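Local atomic coordinates of chitin oligosaccharide binding protein NagB2 (Paenibacillus sp. FPU-7, PDB entry 7EHU), a protein that binds short chitin oligosaccharides such as diacetylchitobiose and triacetylchitotriose, probably as the extracellular solute-binding component of a bacterial sugar uptake system. Residues Asp171-Thr174 with Lys175-Ala179; Ala216-Gly219 with Phe220-Thr224; Lys395-Val398 with Thr399-Ser403. All coordinates share one frame; numbering follows the deposited sequence. Where two conformers were deposited one is given.

Contact 1 (Asp171-Thr174 with Lys175-Ala179); sequences DEFT and KALEA
Two successive turns of the amphipathic helix 170-182 meet here, with Phe173 and Leu177 on the buried side one turn apart. The Leu177 methyl CD1 comes down over one face of the Phe173 ring, 4.0 Å from the centroid and 29° off the ring normal, the geometry of a CH-pi contact. The methyl is offset toward CE2, the nearest atom of the Phe173 ring at 3.6 Å from Leu177 CD1. Phe173 holds its CG anti to the backbone N (chi1 -179°), which stands the ring out from the helix beside the next turn. Leu177, with CG opposite its own carbonyl carbon, reaches back along the helix to bring CD1 onto that ring. The same two residues are joined through the backbone: Leu177 N donates to Phe173 O at 2.9 Å. Both side chains reach Met271 of strand 271-275, and the Phe173 ring also meets those of Phe151 and Trp170, inclined to each at about 45°.

The outward side is built differently. Lys175 N binds Asp171 O at 3.0 Å, and Glu178 N binds Thr174 O at 2.9 Å. The extended Glu178 side chain passes over that same carbonyl, its CG 3.4 Å from Thr174 O. Beyond it, Glu178 OE1 lies 3.9 Å from Lys175 NZ, a long salt bridge between exposed side chains. Glu172, also exposed, turns its OE1 back to Lys168 N just ahead of the helix. Regular i to i+4 bonding, an aromatic-aliphatic pair turned inward and charged side chains turned outward are typical of an amphipathic helix packed against a beta-sheet.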
ATOM      1  N   ASP A 171       6.615  15.054 -19.921  1.00 19.88           N
ATOM      2  CA  ASP A 171       6.851  16.448 -20.287  1.00 21.33           C
ATOM      3  C   ASP A 171       5.708  17.344 -19.819  1.00 20.41           C
ATOM      4  O   ASP A 171       5.947  18.463 -19.346  1.00 20.99           O
ATOM      5  CB  ASP A 171       7.096  16.562 -21.795  1.00 24.04           C
ATOM      6  CG  ASP A 171       8.510  16.116 -22.193  1.00 28.13           C
ATOM      7  OD1 ASP A 171       8.764  15.922 -23.404  1.00 30.58           O
ATOM      8  OD2 ASP A 171       9.367  15.939 -21.293  1.00 28.89           O
ATOM      9  N   GLU A 172       4.461  16.866 -19.910  1.00 19.13           N
ATOM     10  CA  GLU A 172       3.346  17.649 -19.383  1.00 18.68           C
ATOM     11  C   GLU A 172       3.433  17.747 -17.863  1.00 17.00           C
ATOM     12  O   GLU A 172       3.081  18.774 -17.274  1.00 16.73           O
ATOM     13  CB  GLU A 172       2.013  17.021 -19.797  1.00 20.50           C
ATOM     14  CG  GLU A 172       1.707  17.075 -21.294  1.00 22.48           C
ATOM     15  CD  GLU A 172       0.404  16.355 -21.688  1.00 25.18           C
ATOM     16  OE1 GLU A 172      -0.146  15.555 -20.902  1.00 25.17           O
ATOM     17  OE2 GLU A 172      -0.078  16.587 -22.816  1.00 28.17           O
ATOM     18  N   PHE A 173       3.900  16.679 -17.216  1.00 16.01           N
ATOM     19  CA  PHE A 173       4.044  16.654 -15.763  1.00 15.72           C
ATOM     20  C   PHE A 173       5.090  17.669 -15.313  1.00 16.52           C
ATOM     21  O   PHE A 173       4.844  18.463 -14.399  1.00 15.92           O
ATOM     22  CB  PHE A 173       4.424  15.221 -15.356  1.00 14.87           C
ATOM     23  CG  PHE A 173       4.593  14.995 -13.871  1.00 14.90           C
ATOM     24  CD1 PHE A 173       3.507  15.030 -13.002  1.00 15.02           C
ATOM     25  CD2 PHE A 173       5.834  14.675 -13.352  1.00 15.78           C
ATOM     26  CE1 PHE A 173       3.683  14.784 -11.637  1.00 14.62           C
ATOM     27  CE2 PHE A 173       5.998  14.436 -12.004  1.00 15.73           C
ATOM     28  CZ  PHE A 173       4.931  14.502 -11.147  1.00 15.24           C
ATOM     29  N   THR A 174       6.259  17.672 -15.956  1.00 17.12           N
ATOM     30  CA  THR A 174       7.274  18.648 -15.583  1.00 20.04           C
ATOM     31  C   THR A 174       6.797  20.069 -15.870  1.00 19.67           C
ATOM     32  O   THR A 174       7.098  20.988 -15.098  1.00 19.64           O
ATOM     33  CB  THR A 174       8.631  18.356 -16.251  1.00 22.45           C
ATOM     34  OG1 THR A 174       8.510  18.395 -17.673  1.00 25.29           O
ATOM     35  CG2 THR A 174       9.162  16.983 -15.869  1.00 23.38           C
ATOM     36  N   LYS A 175       6.016  20.264 -16.940  1.00 20.50           N
ATOM     37  CA  LYS A 175       5.492  21.597 -17.196  1.00 21.91           C
ATOM     38  C   LYS A 175       4.562  22.028 -16.059  1.00 19.03           C
ATOM     39  O   LYS A 175       4.589  23.186 -15.621  1.00 18.73           O
ATOM     40  CB  LYS A 175       4.794  21.685 -18.561  1.00 25.00           C
ATOM     41  CG  LYS A 175       4.312  23.102 -18.733  1.00 28.88           C
ATOM     42  CD  LYS A 175       5.575  23.965 -18.972  1.00 32.51           C
ATOM     43  CE  LYS A 175       5.326  25.442 -18.910  1.00 34.17           C
ATOM     44  NZ  LYS A 175       5.118  25.508 -17.393  1.00 32.43           N
ATOM     45  N   ALA A 176       3.745  21.111 -15.555  1.00 17.47           N
ATOM     46  CA  ALA A 176       2.867  21.443 -14.442  1.00 16.62           C
ATOM     47  C   ALA A 176       3.657  21.764 -13.181  1.00 15.60           C
ATOM     48  O   ALA A 176       3.335  22.726 -12.463  1.00 15.23           O
ATOM     49  CB  ALA A 176       1.946  20.262 -14.176  1.00 16.01           C
ATOM     50  N   LEU A 177       4.688  20.973 -12.890  1.00 16.46           N
ATOM     51  CA  LEU A 177       5.505  21.252 -11.715  1.00 16.09           C
ATOM     52  C   LEU A 177       6.144  22.633 -11.820  1.00 17.60           C
ATOM     53  O   LEU A 177       6.179  23.382 -10.834  1.00 17.67           O
ATOM     54  CB  LEU A 177       6.581  20.183 -11.566  1.00 15.84           C
ATOM     55  CG  LEU A 177       6.057  18.774 -11.289  1.00 15.02           C
ATOM     56  CD1 LEU A 177       7.186  17.760 -11.325  1.00 16.36           C
ATOM     57  CD2 LEU A 177       5.322  18.676  -9.963  1.00 15.07           C
ATOM     58  N   GLU A 178       6.670  22.972 -13.007  1.00 18.78           N
ATOM     59  CA  GLU A 178       7.280  24.282 -13.237  1.00 20.63           C
ATOM     60  C   GLU A 178       6.286  25.396 -12.938  1.00 20.30           C
ATOM     61  O   GLU A 178       6.617  26.393 -12.280  1.00 21.50           O
ATOM     62  CB  GLU A 178       7.759  24.374 -14.695  1.00 23.92           C
ATOM     63  CG  GLU A 178       9.107  23.699 -14.968  1.00 27.18           C
ATOM     64  CD  GLU A 178       9.417  23.486 -16.455  1.00 30.89           C
ATOM     65  OE1 GLU A 178       8.703  24.051 -17.315  1.00 32.30           O
ATOM     66  OE2 GLU A 178      10.389  22.750 -16.749  1.00 32.33           O
ATOM     67  N   ALA A 179       5.058  25.248 -13.430  1.00 18.55           N
ATOM     68  CA  ALA A 179       4.051  26.297 -13.271  1.00 18.59           C
ATOM     69  C   ALA A 179       3.615  26.437 -11.817  1.00 18.18           C
ATOM     70  O   ALA A 179       3.387  27.555 -11.329  1.00 18.53           O
ATOM     71  CB  ALA A 179       2.842  25.988 -14.158  1.00 19.15           C
TER

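Contact 2 (Ala216-Gly219 with Phe220-Thr224); sequences AQEG and FAKGT
One face of the Phe220 ring lies over the backbone of the preceding helical turn: Ala216 O stands 3.2 Å above the ring plane and Gln217 CA 3.6 Å above it, both offset toward the rim. Gln217 CA makes a CH-pi contact, 26° off the normal to the Phe220 ring, whereas Ala216 O comes nearest at the CD1-CE1 side. With CG anti to its own carbonyl carbon (chi1 -63°), Phe220 folds its ring back over this turn. The ring also stacks with Trp227 and touches Val232 of helix 230-244 and Gln425 of helix 414-430, which places it in the buried interior.

Behind the ring the helix comes to its end. Phe220 N reaches Ala216 O only by a weak bond, and Ala216 O also accepts from Thr225 OG1. Past this point the bonding changes: Thr224 N donates to Gly219 O at 3.2 Å, and Gly223 N donates weakly to Phe220 O at 3.4 Å. Gly223, with its positive phi of 74°, turns the chain out of the helix. Thr224 OG1 sits 3.1 Å from Gly219 CA, so close that a beta-carbon on Gly219 would collide with it.

Water links the two segments on the outer side. One molecule accepts a hydrogen bond from Ala221 N and lies 2.7 Å from Gln217 O. Another donates to Glu218 O at 2.7 Å and to Glu218 OE2, and accepts from Lys222 NZ. Glu218 and Lys222 run side by side, OE2 and NZ 4.1 Å apart, too far for a salt bridge but joined by this second water. The 6→1 bond from Thr224 to Gly219, the 5→2 bond from Gly223 to Phe220 and the glycine at C-prime define a Schellman motif closing the helix.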
ATOM      1  N   ALA A 216      12.107  -5.114 -14.482  1.00 17.14           N
ATOM      2  CA  ALA A 216      13.289  -4.807 -13.680  1.00 17.75           C
ATOM      3  C   ALA A 216      13.079  -5.179 -12.214  1.00 16.11           C
ATOM      4  O   ALA A 216      13.938  -5.819 -11.605  1.00 17.02           O
ATOM      5  CB  ALA A 216      13.664  -3.333 -13.827  1.00 19.02           C
ATOM      6  N   GLN A 217      11.943  -4.793 -11.627  1.00 15.15           N
ATOM      7  CA  GLN A 217      11.737  -5.124 -10.221  1.00 14.64           C
ATOM      8  C   GLN A 217      11.462  -6.607 -10.030  1.00 15.42           C
ATOM      9  O   GLN A 217      11.754  -7.148  -8.959  1.00 16.05           O
ATOM     10  CB  GLN A 217      10.637  -4.270  -9.602  1.00 14.28           C
ATOM     11  CG  GLN A 217       9.262  -4.393 -10.231  1.00 13.15           C
ATOM     12  CD  GLN A 217       8.200  -3.730  -9.392  1.00 12.71           C
ATOM     13  OE1 GLN A 217       8.507  -2.896  -8.518  1.00 13.40           O
ATOM     14  NE2 GLN A 217       6.946  -4.095  -9.637  1.00 13.32           N
ATOM     15  N   GLU A 218      10.919  -7.281 -11.050  1.00 15.75           N
ATOM     16  CA  GLU A 218      10.737  -8.727 -10.957  1.00 15.43           C
ATOM     17  C   GLU A 218      12.077  -9.445 -10.919  1.00 16.07           C
ATOM     18  O   GLU A 218      12.194 -10.517 -10.314  1.00 17.96           O
ATOM     19  CB  GLU A 218       9.941  -9.241 -12.161  1.00 17.92           C
ATOM     20  CG  GLU A 218       8.510  -8.721 -12.247  1.00 20.97           C
ATOM     21  CD  GLU A 218       7.532  -9.387 -11.281  1.00 23.88           C
ATOM     22  OE1 GLU A 218       6.467  -8.767 -11.035  1.00 23.76           O
ATOM     23  OE2 GLU A 218       7.800 -10.518 -10.797  1.00 26.27           O
ATOM     24  N   GLY A 219      13.094  -8.870 -11.555  1.00 15.67           N
ATOM     25  CA  GLY A 219      14.369  -9.536 -11.697  1.00 16.55           C
ATOM     26  C   GLY A 219      15.341  -9.346 -10.548  1.00 15.94           C
ATOM     27  O   GLY A 219      16.292 -10.124 -10.446  1.00 17.23           O
ATOM     28  N   PHE A 220      15.139  -8.337  -9.687  1.00 14.74           N
ATOM     29  CA  PHE A 220      16.137  -8.053  -8.657  1.00 14.92           C
ATOM     30  C   PHE A 220      16.417  -9.288  -7.801  1.00 15.58           C
ATOM     31  O   PHE A 220      17.576  -9.664  -7.588  1.00 16.51           O
ATOM     32  CB  PHE A 220      15.715  -6.894  -7.754  1.00 14.35           C
ATOM     33  CG  PHE A 220      15.571  -5.559  -8.438  1.00 13.99           C
ATOM     34  CD1 PHE A 220      16.368  -5.171  -9.505  1.00 15.27           C
ATOM     35  CD2 PHE A 220      14.627  -4.661  -7.964  1.00 14.26           C
ATOM     36  CE1 PHE A 220      16.208  -3.918 -10.096  1.00 15.76           C
ATOM     37  CE2 PHE A 220      14.475  -3.416  -8.543  1.00 14.98           C
ATOM     38  CZ  PHE A 220      15.271  -3.048  -9.609  1.00 15.15           C
ATOM     39  N   ALA A 221      15.361  -9.929  -7.291  1.00 15.90           N
ATOM     40  CA  ALA A 221      15.542 -11.083  -6.412  1.00 16.93           C
ATOM     41  C   ALA A 221      15.901 -12.357  -7.168  1.00 19.18           C
ATOM     42  O   ALA A 221      16.312 -13.339  -6.541  1.00 21.56           O
ATOM     43  CB  ALA A 221      14.293 -11.319  -5.559  1.00 18.61           C
ATOM     44  N   LYS A 222      15.753 -12.370  -8.488  1.00 20.38           N
ATOM     45  CA  LYS A 222      16.083 -13.528  -9.305  1.00 23.10           C
ATOM     46  C   LYS A 222      17.457 -13.382  -9.936  1.00 22.25           C
ATOM     47  O   LYS A 222      17.925 -14.314 -10.602  1.00 23.12           O
ATOM     48  CB  LYS A 222      14.990 -13.732 -10.359  1.00 27.02           C
ATOM     49  CG  LYS A 222      13.580 -13.735  -9.735  1.00 31.12           C
ATOM     50  CD  LYS A 222      12.506 -14.352 -10.612  1.00 34.65           C
ATOM     51  CE  LYS A 222      11.194 -14.490  -9.849  1.00 36.80           C
ATOM     52  NZ  LYS A 222      10.033 -13.990 -10.645  1.00 38.46           N
ATOM     53  N   GLY A 223      18.124 -12.250  -9.708  1.00 21.25           N
ATOM     54  CA  GLY A 223      19.453 -12.006 -10.233  1.00 22.78           C
ATOM     55  C   GLY A 223      19.510 -11.722 -11.710  1.00 23.98           C
ATOM     56  O   GLY A 223      20.606 -11.688 -12.276  1.00 25.82           O
ATOM     57  N   THR A 224      18.365 -11.541 -12.362  1.00 23.12           N
ATOM     58  CA  THR A 224      18.329 -11.317 -13.802  1.00 22.97           C
ATOM     59  C   THR A 224      18.390  -9.841 -14.177  1.00 22.76           C
ATOM     60  O   THR A 224      18.671  -9.518 -15.339  1.00 24.61           O
ATOM     61  CB  THR A 224      17.049 -11.927 -14.374  1.00 23.41           C
ATOM     62  OG1 THR A 224      15.921 -11.278 -13.775  1.00 23.14           O
ATOM     63  CG2 THR A 224      16.985 -13.415 -14.091  1.00 24.64           C
TER
HETATM   64  O   HOH W   1      12.678  -9.109  -7.335  1.00 15.96           O
HETATM   65  O   HOH W   2      10.206 -11.582  -8.828  1.00 33.95           O

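Contact 3 (Lys395-Val398 with Thr399-Ser403); sequences KVKV and TLEQS
Lys395 O is gripped twice by Thr399: OG1 donates to it at 2.8 Å and the backbone N at 3.0 Å, the two donors arriving from opposite faces of the carbonyl plane. Thr399 places OG1 anti to its own carbonyl carbon (chi1 -59°), directing the hydroxyl back to the preceding turn. The pattern recurs one turn on, where Ser403 OG and Ser403 N both bind Thr399 O, and Ser403 OG is also tied to Lys420. Thus a buried hydroxyl is satisfied within its own helix, while Thr399 packs on Met421 of helix 414-430.

Along another side of helix 394-408, the chains of Lys397 and Glu401 meet at an angle. Glu401 OE2 lies 3.6 Å from Lys397 CE and 3.7 Å from its CG, so the carboxylate rests against the methylene chain. Its distance to NZ is 4.4 Å, beyond a salt bridge; Lys397 NZ is paired instead with Asp78. An alanine in place of Glu401 would probably uncover that methylene chain, remove a nearby negative charge from the lysine and open a gap beside Trp198 and Asn201. The Lys397 side chain is about 5 Å from a bound N-acetylglucosamine, and Arg77 lies close to the same ammonium group, so the carboxylates of Asp78 and Glu401 would probably offset a local cluster of positive charge near the sugar.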
ATOM      1  N   LYS A 395      14.836  -7.191   4.077  1.00 13.72           N
ATOM      2  CA  LYS A 395      16.067  -6.437   4.266  1.00 14.85           C
ATOM      3  C   LYS A 395      16.336  -5.469   3.118  1.00 14.05           C
ATOM      4  O   LYS A 395      16.855  -4.360   3.335  1.00 14.01           O
ATOM      5  CB  LYS A 395      17.241  -7.402   4.398  1.00 17.75           C
ATOM      6  CG  LYS A 395      18.487  -6.638   4.608  1.00 22.06           C
ATOM      7  CD  LYS A 395      18.636  -5.899   5.887  1.00 26.77           C
ATOM      8  CE  LYS A 395      20.013  -5.229   5.809  1.00 30.10           C
ATOM      9  NZ  LYS A 395      21.170  -6.087   5.685  1.00 32.12           N
ATOM     10  N   VAL A 396      16.037  -5.888   1.889  1.00 12.66           N
ATOM     11  CA  VAL A 396      16.216  -5.020   0.728  1.00 12.52           C
ATOM     12  C   VAL A 396      15.268  -3.828   0.817  1.00 11.77           C
ATOM     13  O   VAL A 396      15.660  -2.677   0.591  1.00 12.87           O
ATOM     14  CB  VAL A 396      16.013  -5.836  -0.572  1.00 13.01           C
ATOM     15  CG1 VAL A 396      16.055  -4.940  -1.812  1.00 14.33           C
ATOM     16  CG2 VAL A 396      17.042  -6.964  -0.686  1.00 13.51           C
ATOM     17  N   LYS A 397      14.009  -4.088   1.163  1.00 10.39           N
ATOM     18  CA  LYS A 397      13.031  -3.017   1.310  1.00 10.58           C
ATOM     19  C   LYS A 397      13.489  -1.976   2.325  1.00 11.41           C
ATOM     20  O   LYS A 397      13.450  -0.769   2.051  1.00 11.21           O
ATOM     21  CB  LYS A 397      11.675  -3.585   1.734  1.00 10.71           C
ATOM     22  CG  LYS A 397      10.593  -2.557   1.884  1.00 10.29           C
ATOM     23  CD  LYS A 397       9.349  -3.109   2.563  1.00 10.10           C
ATOM     24  CE  LYS A 397       9.488  -3.196   4.058  1.00 10.69           C
ATOM     25  NZ  LYS A 397       8.232  -3.676   4.650  1.00 12.08           N
ATOM     26  N   VAL A 398      13.871  -2.417   3.527  1.00 12.06           N
ATOM     27  CA  VAL A 398      14.260  -1.480   4.580  0.58 12.92           C
ATOM     28  C   VAL A 398      15.508  -0.702   4.169  1.00 12.58           C
ATOM     29  O   VAL A 398      15.648   0.495   4.454  1.00 13.17           O
ATOM     30  CB  VAL A 398      14.415  -2.253   5.909  0.58 15.36           C
ATOM     31  CG1 VAL A 398      14.968  -1.383   7.026  0.58 15.68           C
ATOM     32  CG2 VAL A 398      13.065  -2.842   6.338  0.58 16.22           C
ATOM     33  N   THR A 399      16.432  -1.358   3.468  1.00 12.21           N
ATOM     34  CA  THR A 399      17.605  -0.646   2.978  1.00 13.18           C
ATOM     35  C   THR A 399      17.211   0.428   1.970  1.00 12.60           C
ATOM     36  O   THR A 399      17.784   1.527   1.972  1.00 13.78           O
ATOM     37  CB  THR A 399      18.589  -1.643   2.371  1.00 15.19           C
ATOM     38  OG1 THR A 399      18.980  -2.601   3.361  1.00 15.91           O
ATOM     39  CG2 THR A 399      19.843  -0.948   1.871  1.00 16.25           C
ATOM     40  N   LEU A 400      16.245   0.144   1.088  1.00 11.59           N
ATOM     41  CA  LEU A 400      15.815   1.181   0.151  1.00 11.60           C
ATOM     42  C   LEU A 400      15.185   2.356   0.887  1.00 11.05           C
ATOM     43  O   LEU A 400      15.420   3.515   0.531  1.00 11.67           O
ATOM     44  CB  LEU A 400      14.851   0.627  -0.892  1.00 11.88           C
ATOM     45  CG  LEU A 400      14.499   1.607  -2.009  1.00 12.52           C
ATOM     46  CD1 LEU A 400      15.723   1.987  -2.848  1.00 12.88           C
ATOM     47  CD2 LEU A 400      13.407   1.045  -2.895  1.00 13.62           C
ATOM     48  N   GLU A 401      14.368   2.083   1.909  1.00 11.21           N
ATOM     49  CA  GLU A 401      13.768   3.151   2.713  1.00 11.40           C
ATOM     50  C   GLU A 401      14.831   4.085   3.275  1.00 11.94           C
ATOM     51  O   GLU A 401      14.731   5.314   3.150  1.00 13.07           O
ATOM     52  CB  GLU A 401      12.944   2.548   3.855  1.00 11.31           C
ATOM     53  CG  GLU A 401      11.726   1.828   3.379  1.00 10.71           C
ATOM     54  CD  GLU A 401      11.028   1.006   4.445  1.00 12.12           C
ATOM     55  OE1 GLU A 401      11.441   1.045   5.635  1.00 14.34           O
ATOM     56  OE2 GLU A 401      10.056   0.311   4.100  1.00 11.57           O
ATOM     57  N   GLN A 402      15.846   3.516   3.925  1.00 12.62           N
ATOM     58  CA  GLN A 402      16.939   4.337   4.442  1.00 14.29           C
ATOM     59  C   GLN A 402      17.635   5.089   3.325  1.00 13.74           C
ATOM     60  O   GLN A 402      18.010   6.262   3.487  1.00 14.77           O
ATOM     61  CB  GLN A 402      17.983   3.439   5.117  1.00 18.09           C
ATOM     62  CG  GLN A 402      17.575   2.768   6.410  1.00 24.48           C
ATOM     63  CD  GLN A 402      16.940   3.707   7.413  1.00 29.90           C
ATOM     64  OE1 GLN A 402      15.759   3.583   7.728  1.00 32.73           O
ATOM     65  NE2 GLN A 402      17.731   4.641   7.939  1.00 31.43           N
ATOM     66  N   SER A 403      17.894   4.396   2.211  1.00 13.82           N
ATOM     67  CA  SER A 403      18.660   4.986   1.118  1.00 14.79           C
ATOM     68  C   SER A 403      17.934   6.154   0.472  1.00 14.48           C
ATOM     69  O   SER A 403      18.568   7.162   0.137  1.00 15.77           O
ATOM     70  CB  SER A 403      19.041   3.930   0.074  1.00 16.96           C
ATOM     71  OG  SER A 403      19.771   2.858   0.658  1.00 17.57           O
TER

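Along the chain the three contacts come in series: contact 1 in helix 170-182, contact 2 at the end of helix 214-219, contact 3 in helix 394-408. Contact 1 stands apart, its centre about 32 Å from that of contact 2 and about 30 Å from that of contact 3. Contacts 2 and 3 are neighbours, with centres about 16 Å and nearest atoms about 6 Å apart. Helix 414-430 packs on both, touching Phe220 in one and Val396 and Thr399 in the other; Trp227 and Phe388 also touch both. The side chains of Lys397 and Gln217 lie about 5 Å and 9 Å from a bound N-acetylglucosamine, so both contacts lie near the glycan pocket, whose surroundings late helices help complete.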